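Local coordinates for DUF1491 domain-containing protein (Caulobacter crescentus, PDB 4GOQ) that is of unknown function but belongs to the DUF1491 family and folds as a small alpha/beta protein with helices packed around a mixed five-stranded sheet, at residues L4-D7 against I8-A12; L13-R16 against A17-G21; A80-A83 against A84-D87. One frame throughout, in Å; residues are numbered along the deposited sequence.

Contact 1. Residues L4-D7 against I8-A12; sequences LSTD and IWVAA
The carbonyls of T6 and D7 accept from V10 N (2.8 Å from T6 O) and A11 N (2.9 Å from D7 O), opening the first turn of helix 6-19, while S5, in the N-cap position, receives weak bonds at its carbonyl O from I8 N and W9 N. The S5 hydroxyl makes no capping bond, so the helix starts without a side-chain cap from this residue. L4, just before the helix, reaches forward over the turn: with its CG anti to the backbone N (chi1 -170°), CD1 lies 3.7 Å from I8 CG2, and its other branch, CD2, sits 4.1 Å from W9 CB. The other branch of I8 also points back up the chain, CD1 coming 4.1 Å from S5 CB. One turn on, the methyl CG2 of T6 meets V10 CG2 at 3.9 Å, while OG1, on the other branch, bonds G35 O. The W9 indole is engaged elsewhere: NE1 bonds E106 OE2 and the ring meets that of W64. D7 holds CG between its backbone N and carbonyl carbon (chi1 70°), which folds the carboxylate back over the start of the helix, with OD1 3.1 Å from I8 N. Its OD2 bonds a glycerol, probably from the crystallisation liquor. With an alanine in place of D7 the first turn would probably lose its nearby negative charge, and the glycerol this acceptor. The chemistry is therefore divided: leucine and isoleucine carbons cover an exposed flank, the threonine and valine methyls continue into the buried side against W91, and the aspartate puts a carboxylate beside the N-terminal turn, where it would be expected to interact favourably with the helix dipole.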
ATOM      1  N   LEU A   4      13.776   5.807   8.418  1.00 40.83           N
ATOM      2  CA  LEU A   4      13.757   6.114   6.999  1.00 35.29           C
ATOM      3  C   LEU A   4      12.566   6.989   6.613  1.00 32.41           C
ATOM      4  O   LEU A   4      11.439   6.656   6.958  1.00 31.39           O
ATOM      5  CB  LEU A   4      13.699   4.788   6.224  1.00 34.16           C
ATOM      6  CG  LEU A   4      13.916   4.864   4.716  1.00 37.97           C
ATOM      7  CD1 LEU A   4      15.323   5.300   4.407  1.00 37.60           C
ATOM      8  CD2 LEU A   4      13.708   3.525   4.085  1.00 40.38           C
ATOM      9  N   SER A   5      12.818   8.081   5.862  1.00 26.36           N
ATOM     10  CA  SER A   5      11.736   8.958   5.389  1.00 25.77           C
ATOM     11  C   SER A   5      10.815   8.186   4.490  1.00 26.34           C
ATOM     12  O   SER A   5      11.275   7.383   3.695  1.00 25.91           O
ATOM     13  CB  SER A   5      12.288  10.182   4.657  1.00 28.95           C
ATOM     14  OG  SER A   5      12.922  11.034   5.592  1.00 34.57           O
ATOM     15  N   THR A   6       9.501   8.393   4.637  1.00 23.31           N
ATOM     16  CA  THR A   6       8.491   7.676   3.852  1.00 23.43           C
ATOM     17  C   THR A   6       8.698   7.824   2.340  1.00 26.25           C
ATOM     18  O   THR A   6       8.552   6.836   1.616  1.00 25.85           O
ATOM     19  CB  THR A   6       7.083   8.132   4.256  1.00 26.02           C
ATOM     20  OG1 THR A   6       6.946   7.925   5.661  1.00 27.98           O
ATOM     21  CG2 THR A   6       6.002   7.373   3.501  1.00 22.81           C
ATOM     22  N   ASP A   7       9.033   9.038   1.862  1.00 23.02           N
ATOM     23  CA  ASP A   7       9.181   9.263   0.417  1.00 22.96           C
ATOM     24  C   ASP A   7      10.317   8.409  -0.165  1.00 24.41           C
ATOM     25  O   ASP A   7      10.215   7.965  -1.299  1.00 24.55           O
ATOM     26  CB  ASP A   7       9.388  10.769   0.105  1.00 26.18           C
ATOM     27  CG  ASP A   7      10.729  11.341   0.531  1.00 32.24           C
ATOM     28  OD1 ASP A   7      11.150  11.084   1.674  1.00 31.00           O
ATOM     29  OD2 ASP A   7      11.325  12.101  -0.259  1.00 37.15           O
ATOM     30  N   ILE A   8      11.383   8.143   0.622  1.00 21.10           N
ATOM     31  CA  ILE A   8      12.491   7.267   0.169  1.00 19.26           C
ATOM     32  C   ILE A   8      11.952   5.828  -0.010  1.00 22.34           C
ATOM     33  O   ILE A   8      12.234   5.154  -1.003  1.00 21.63           O
ATOM     34  CB  ILE A   8      13.673   7.353   1.171  1.00 21.24           C
ATOM     35  CG1 ILE A   8      14.304   8.784   1.129  1.00 21.84           C
ATOM     36  CG2 ILE A   8      14.768   6.296   0.858  1.00 22.84           C
ATOM     37  CD1 ILE A   8      15.364   9.063   2.223  1.00 26.11           C
ATOM     38  N   TRP A   9      11.224   5.365   0.976  1.00 20.72           N
ATOM     39  CA  TRP A   9      10.629   4.030   0.978  1.00 21.59           C
ATOM     40  C   TRP A   9       9.613   3.895  -0.188  1.00 26.05           C
ATOM     41  O   TRP A   9       9.562   2.861  -0.869  1.00 25.81           O
ATOM     42  CB  TRP A   9       9.969   3.790   2.354  1.00 21.39           C
ATOM     43  CG  TRP A   9       9.349   2.419   2.483  1.00 22.37           C
ATOM     44  CD1 TRP A   9       9.940   1.292   3.000  1.00 25.16           C
ATOM     45  CD2 TRP A   9       8.066   2.013   1.984  1.00 21.97           C
ATOM     46  NE1 TRP A   9       9.078   0.214   2.884  1.00 24.06           N
ATOM     47  CE2 TRP A   9       7.927   0.630   2.251  1.00 24.58           C
ATOM     48  CE3 TRP A   9       7.002   2.695   1.343  1.00 23.30           C
ATOM     49  CZ2 TRP A   9       6.779  -0.089   1.885  1.00 23.13           C
ATOM     50  CZ3 TRP A   9       5.877   1.978   0.958  1.00 24.63           C
ATOM     51  CH2 TRP A   9       5.752   0.613   1.264  1.00 24.55           C
ATOM     52  N   VAL A  10       8.800   4.934  -0.415  1.00 23.82           N
ATOM     53  CA  VAL A  10       7.816   4.920  -1.503  1.00 23.70           C
ATOM     54  C   VAL A  10       8.544   4.874  -2.867  1.00 27.29           C
ATOM     55  O   VAL A  10       8.145   4.082  -3.728  1.00 23.61           O
ATOM     56  CB  VAL A  10       6.785   6.084  -1.400  1.00 26.97           C
ATOM     57  CG1 VAL A  10       5.865   6.125  -2.628  1.00 27.23           C
ATOM     58  CG2 VAL A  10       5.944   5.961  -0.115  1.00 25.89           C
ATOM     59  N   ALA A  11       9.644   5.646  -3.030  1.00 26.56           N
ATOM     60  CA  ALA A  11      10.443   5.640  -4.269  1.00 26.37           C
ATOM     61  C   ALA A  11      10.976   4.231  -4.557  1.00 29.00           C
ATOM     62  O   ALA A  11      10.961   3.788  -5.711  1.00 27.00           O
ATOM     63  CB  ALA A  11      11.594   6.651  -4.181  1.00 27.45           C
ATOM     64  N   ALA A  12      11.429   3.517  -3.514  1.00 25.62           N
ATOM     65  CA  ALA A  12      11.934   2.156  -3.693  1.00 24.45           C
ATOM     66  C   ALA A  12      10.795   1.212  -4.130  1.00 26.05           C
ATOM     67  O   ALA A  12      10.998   0.346  -4.976  1.00 24.42           O
ATOM     68  CB  ALA A  12      12.557   1.648  -2.394  1.00 24.35           C
TER

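Contact 2. Residues L13-R16 against A17-G21; sequences LIRR and AELGG
Four successive i to i+4 bonds carry helix 6-19 through its last turns, from A17 N to L13 O, E18 N to I14 O, L19 N to R15 O and G20 N to R16 O, the last at 3.1 Å and the most bent (136°). G21 then leaves the helix with a positive phi of 93° in a Schellman motif, its N bonding E18 O at 3.0 Å. I14 and E18 run side by side, pointing the same way: I14 CG2 touches the carboxyl carbon CD of E18 at 3.8 Å. A water donates to E18 OE1 (2.9 Å) and to R15 O, tying the carboxylate to the backbone. R15 is extended from CG to NE, and L19 CD1 lies over one face of its guanidinium, 4.2 Å above the centre, while the same methyl is 4.1 Å from R15 CG. R16 instead bends at chi3 (49°) and gives its NE to F103 O. The inner side of these turns rests on the sheet, with L13 against V93 and I95 of strand 91-97, I14 against V26 and A17 against A24 of strand 23-28, while F103, from a loop, covers L13 and A17.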
ATOM      1  N   LEU A  13       9.612   1.352  -3.517  1.00 24.90           N
ATOM      2  CA  LEU A  13       8.465   0.492  -3.860  1.00 24.22           C
ATOM      3  C   LEU A  13       8.043   0.703  -5.337  1.00 28.82           C
ATOM      4  O   LEU A  13       7.899  -0.279  -6.091  1.00 26.85           O
ATOM      5  CB  LEU A  13       7.293   0.766  -2.912  1.00 23.88           C
ATOM      6  CG  LEU A  13       5.937   0.065  -3.268  1.00 25.90           C
ATOM      7  CD1 LEU A  13       6.045  -1.477  -3.110  1.00 25.97           C
ATOM      8  CD2 LEU A  13       4.847   0.545  -2.326  1.00 25.25           C
ATOM      9  N   ILE A  14       7.898   1.978  -5.749  1.00 26.32           N
ATOM     10  CA  ILE A  14       7.526   2.353  -7.133  1.00 27.40           C
ATOM     11  C   ILE A  14       8.534   1.804  -8.084  1.00 29.08           C
ATOM     12  O   ILE A  14       8.167   1.152  -9.061  1.00 29.13           O
ATOM     13  CB  ILE A  14       7.381   3.896  -7.325  1.00 30.73           C
ATOM     14  CG1 ILE A  14       6.281   4.478  -6.450  1.00 31.12           C
ATOM     15  CG2 ILE A  14       7.196   4.280  -8.810  1.00 32.55           C
ATOM     16  CD1 ILE A  14       6.391   6.025  -6.375  1.00 39.78           C
ATOM     17  N   ARG A  15       9.821   2.030  -7.797  1.00 27.71           N
ATOM     18  CA  ARG A  15      10.911   1.571  -8.637  1.00 28.88           C
ATOM     19  C   ARG A  15      10.875   0.060  -8.821  1.00 33.87           C
ATOM     20  O   ARG A  15      10.949  -0.416  -9.952  1.00 34.53           O
ATOM     21  CB  ARG A  15      12.253   2.011  -8.028  1.00 29.72           C
ATOM     22  CG  ARG A  15      13.444   1.291  -8.580  1.00 35.91           C
ATOM     23  CD  ARG A  15      14.669   1.974  -8.010  1.00 42.03           C
ATOM     24  NE  ARG A  15      15.870   1.168  -8.173  1.00 43.47           N
ATOM     25  CZ  ARG A  15      16.582   1.101  -9.290  1.00 54.35           C
ATOM     26  NH1 ARG A  15      16.182   1.749 -10.382  1.00 38.12           N
ATOM     27  NH2 ARG A  15      17.672   0.354  -9.341  1.00 42.11           N
ATOM     28  N   ARG A  16      10.754  -0.692  -7.715  1.00 29.70           N
ATOM     29  CA  ARG A  16      10.670  -2.148  -7.734  1.00 28.89           C
ATOM     30  C   ARG A  16       9.459  -2.642  -8.551  1.00 30.96           C
ATOM     31  O   ARG A  16       9.581  -3.589  -9.322  1.00 31.75           O
ATOM     32  CB  ARG A  16      10.576  -2.650  -6.271  1.00 29.49           C
ATOM     33  CG  ARG A  16      10.862  -4.108  -6.047  1.00 30.96           C
ATOM     34  CD  ARG A  16      11.235  -4.415  -4.595  1.00 25.71           C
ATOM     35  NE  ARG A  16      10.297  -3.840  -3.619  1.00 23.29           N
ATOM     36  CZ  ARG A  16      10.590  -2.853  -2.770  1.00 30.70           C
ATOM     37  NH1 ARG A  16      11.810  -2.318  -2.755  1.00 28.62           N
ATOM     38  NH2 ARG A  16       9.670  -2.406  -1.916  1.00 24.68           N
ATOM     39  N   ALA A  17       8.280  -2.041  -8.343  1.00 27.30           N
ATOM     40  CA  ALA A  17       7.068  -2.452  -9.054  1.00 26.96           C
ATOM     41  C   ALA A  17       7.231  -2.206 -10.546  1.00 33.24           C
ATOM     42  O   ALA A  17       6.975  -3.112 -11.341  1.00 32.27           O
ATOM     43  CB  ALA A  17       5.854  -1.714  -8.507  1.00 26.61           C
ATOM     44  N   GLU A  18       7.737  -1.005 -10.925  1.00 31.64           N
ATOM     45  CA  GLU A  18       7.966  -0.659 -12.335  1.00 32.09           C
ATOM     46  C   GLU A  18       8.942  -1.619 -12.984  1.00 33.85           C
ATOM     47  O   GLU A  18       8.668  -2.064 -14.089  1.00 34.08           O
ATOM     48  CB  GLU A  18       8.458   0.776 -12.499  1.00 33.68           C
ATOM     49  CG  GLU A  18       7.383   1.813 -12.227  1.00 44.25           C
ATOM     50  CD  GLU A  18       7.831   3.246 -12.434  1.00 57.00           C
ATOM     51  OE1 GLU A  18       9.049   3.522 -12.314  1.00 46.38           O
ATOM     52  OE2 GLU A  18       6.953   4.099 -12.696  1.00 51.03           O
ATOM     53  N   LEU A  19      10.031  -2.000 -12.285  1.00 32.58           N
ATOM     54  CA  LEU A  19      11.016  -2.974 -12.792  1.00 33.29           C
ATOM     55  C   LEU A  19      10.416  -4.368 -12.971  1.00 36.44           C
ATOM     56  O   LEU A  19      10.926  -5.142 -13.763  1.00 37.31           O
ATOM     57  CB  LEU A  19      12.241  -3.094 -11.884  1.00 34.10           C
ATOM     58  CG  LEU A  19      13.088  -1.836 -11.666  1.00 40.08           C
ATOM     59  CD1 LEU A  19      14.225  -2.133 -10.722  1.00 41.55           C
ATOM     60  CD2 LEU A  19      13.603  -1.276 -12.965  1.00 42.90           C
ATOM     61  N   GLY A  20       9.390  -4.688 -12.191  1.00 32.97           N
ATOM     62  CA  GLY A  20       8.669  -5.958 -12.288  1.00 32.72           C
ATOM     63  C   GLY A  20       7.583  -5.953 -13.354  1.00 34.86           C
ATOM     64  O   GLY A  20       6.946  -6.979 -13.585  1.00 33.55           O
ATOM     65  N   GLY A  21       7.347  -4.801 -13.989  1.00 31.98           N
ATOM     66  CA  GLY A  21       6.333  -4.670 -15.036  1.00 33.23           C
ATOM     67  C   GLY A  21       4.982  -4.205 -14.548  1.00 37.93           C
ATOM     68  O   GLY A  21       4.018  -4.177 -15.315  1.00 38.62           O
TER
HETATM   69  O   HOH W   1      11.529   2.036 -12.066  1.00 38.63           O

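Contact 3. Residues A80-A83 against A84-D87; sequences AERA and ARID
An i to i+4 glutamate-arginine salt bridge on the outer surface of helix 74-86 dominates this contact, which spans the helix's last turns. R85 grips E81 side-on with two nitrogens, one for each carboxylate oxygen: NH2 bonds OE1 of E81 at 2.7 Å and NE bonds OE2 of E81, also at 2.7 Å. OE1 offers its syn lone pair, OE2 is met on the syn side somewhat out of the carboxylate plane, and the two flat groups lie nearly coplanar, 14° apart. The pairing depends on bends in both chains: E81 turns at chi2 (-76°) and R85 at chi3 (-74°), which bring the carboxylate and the guanidinium edge together above the intervening turn. With both oxygens held, the carboxylate has little freedom to rotate, and the opposite charges should stabilise each other. R82 lies across R85 at about a right angle; its CG is 3.6 Å from R85 NH2, and the two guanidinium planes stand nearly perpendicular. The R82 chain, extended from CG to NE, also carries NH1 to within 3.5 Å of the I86 methyl CD1, so an apolar end packs beside the arginine. Beneath the side chains R82 O accepts twice, from I86 N at 2.9 Å, close to straight, and from R85 N, which stands above the carbonyl plane. E81 O receives weak bonds from A84 N and R85 N, so i to i+3 pairing appears in the last turns. D87 N bonds A83 O, and D87 is the first residue to leave helical angles; its OD1 accepts a hydrogen bond from D89 N in the loop that follows. That loop brings I90 against A83 and A84 on the inner side of the helix and leads into strand 91-97, while D87 also touches A36 just ahead of strand 37-43.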
ATOM      1  N   ALA A  80      -9.813   3.841   1.797  1.00 24.54           N
ATOM      2  CA  ALA A  80      -8.685   4.781   1.540  1.00 25.62           C
ATOM      3  C   ALA A  80      -9.115   6.241   1.773  1.00 26.98           C
ATOM      4  O   ALA A  80      -8.357   7.021   2.363  1.00 27.56           O
ATOM      5  CB  ALA A  80      -8.168   4.607   0.100  1.00 26.24           C
ATOM      6  N   GLU A  81     -10.316   6.611   1.295  1.00 22.22           N
ATOM      7  CA  GLU A  81     -10.826   7.961   1.481  1.00 22.25           C
ATOM      8  C   GLU A  81     -10.990   8.237   2.990  1.00 25.70           C
ATOM      9  O   GLU A  81     -10.617   9.316   3.457  1.00 24.84           O
ATOM     10  CB  GLU A  81     -12.164   8.147   0.720  1.00 23.63           C
ATOM     11  CG  GLU A  81     -12.740   9.566   0.807  1.00 27.85           C
ATOM     12  CD  GLU A  81     -13.405   9.987   2.115  1.00 33.25           C
ATOM     13  OE1 GLU A  81     -14.015   9.136   2.798  1.00 27.79           O
ATOM     14  OE2 GLU A  81     -13.266  11.169   2.484  1.00 30.20           O
ATOM     15  N   ARG A  82     -11.575   7.282   3.729  1.00 23.52           N
ATOM     16  CA  ARG A  82     -11.790   7.458   5.162  1.00 25.71           C
ATOM     17  C   ARG A  82     -10.438   7.565   5.902  1.00 27.59           C
ATOM     18  O   ARG A  82     -10.270   8.428   6.783  1.00 26.62           O
ATOM     19  CB  ARG A  82     -12.643   6.313   5.734  1.00 26.11           C
ATOM     20  CG  ARG A  82     -13.214   6.633   7.113  1.00 37.72           C
ATOM     21  CD  ARG A  82     -14.052   5.482   7.653  1.00 48.66           C
ATOM     22  NE  ARG A  82     -14.756   5.841   8.889  1.00 57.33           N
ATOM     23  CZ  ARG A  82     -14.386   5.463  10.110  1.00 69.78           C
ATOM     24  NH1 ARG A  82     -13.315   4.695  10.280  1.00 53.34           N
ATOM     25  NH2 ARG A  82     -15.085   5.847  11.169  1.00 59.68           N
ATOM     26  N   ALA A  83      -9.472   6.732   5.491  1.00 24.25           N
ATOM     27  CA  ALA A  83      -8.126   6.708   6.083  1.00 24.89           C
ATOM     28  C   ALA A  83      -7.409   8.056   5.946  1.00 29.33           C
ATOM     29  O   ALA A  83      -6.685   8.461   6.874  1.00 29.24           O
ATOM     30  CB  ALA A  83      -7.303   5.621   5.436  1.00 24.63           C
ATOM     31  N   ALA A  84      -7.634   8.769   4.810  1.00 24.77           N
ATOM     32  CA  ALA A  84      -7.012  10.073   4.576  1.00 26.49           C
ATOM     33  C   ALA A  84      -7.697  11.167   5.395  1.00 30.36           C
ATOM     34  O   ALA A  84      -7.074  12.197   5.635  1.00 29.00           O
ATOM     35  CB  ALA A  84      -7.036  10.421   3.100  1.00 28.44           C
ATOM     36  N   ARG A  85      -8.954  10.950   5.853  1.00 26.75           N
ATOM     37  CA  ARG A  85      -9.618  11.898   6.761  1.00 28.87           C
ATOM     38  C   ARG A  85      -9.138  11.651   8.186  1.00 33.67           C
ATOM     39  O   ARG A  85      -8.900  12.592   8.928  1.00 34.83           O
ATOM     40  CB  ARG A  85     -11.150  11.797   6.703  1.00 29.94           C
ATOM     41  CG  ARG A  85     -11.745  12.632   5.619  1.00 35.30           C
ATOM     42  CD  ARG A  85     -13.255  12.538   5.678  1.00 33.09           C
ATOM     43  NE  ARG A  85     -13.726  11.240   5.189  1.00 31.75           N
ATOM     44  CZ  ARG A  85     -14.494  10.401   5.873  1.00 44.78           C
ATOM     45  NH1 ARG A  85     -14.896  10.707   7.098  1.00 35.95           N
ATOM     46  NH2 ARG A  85     -14.886   9.259   5.327  1.00 29.02           N
ATOM     47  N   ILE A  86      -9.013  10.381   8.560  1.00 29.66           N
ATOM     48  CA  ILE A  86      -8.513   9.947   9.869  1.00 29.87           C
ATOM     49  C   ILE A  86      -7.065  10.451  10.031  1.00 34.66           C
ATOM     50  O   ILE A  86      -6.720  11.043  11.060  1.00 35.36           O
ATOM     51  CB  ILE A  86      -8.612   8.392   9.956  1.00 31.88           C
ATOM     52  CG1 ILE A  86     -10.095   7.940  10.086  1.00 32.80           C
ATOM     53  CG2 ILE A  86      -7.735   7.823  11.094  1.00 34.58           C
ATOM     54  CD1 ILE A  86     -10.315   6.443   9.652  1.00 40.51           C
ATOM     55  N   ASP A  87      -6.264  10.280   8.964  1.00 28.59           N
ATOM     56  CA  ASP A  87      -4.873  10.671   8.922  1.00 28.03           C
ATOM     57  C   ASP A  87      -4.546  11.495   7.654  1.00 32.13           C
ATOM     58  O   ASP A  87      -4.116  10.922   6.651  1.00 30.34           O
ATOM     59  CB  ASP A  87      -3.988   9.418   9.002  1.00 27.81           C
ATOM     60  CG  ASP A  87      -2.497   9.699   9.060  1.00 31.55           C
ATOM     61  OD1 ASP A  87      -2.113  10.898   9.172  1.00 32.06           O
ATOM     62  OD2 ASP A  87      -1.718   8.730   9.024  1.00 32.98           O
TER

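Contacts 1 and 2 follow one another along helix 6-19, their centres about 13 Å apart: 4-12 makes its start, 13-21 its C-terminal end. Contact 3 comes much later in the chain, at the end of helix 74-86, with its centre about 20 Å from that of contact 1 and about 25 Å from that of contact 2; contacts 2 and 3 lie on opposite sides of the chain's centre. Strand 91-97 is related to both helices: side chains of helix 6-19 in both contacts rest on it, and the chain enters it shortly after contact 3. Together they cover helix 6-19 from end to end and the C-terminal turns of helix 74-86, in a fold built on one mixed sheet.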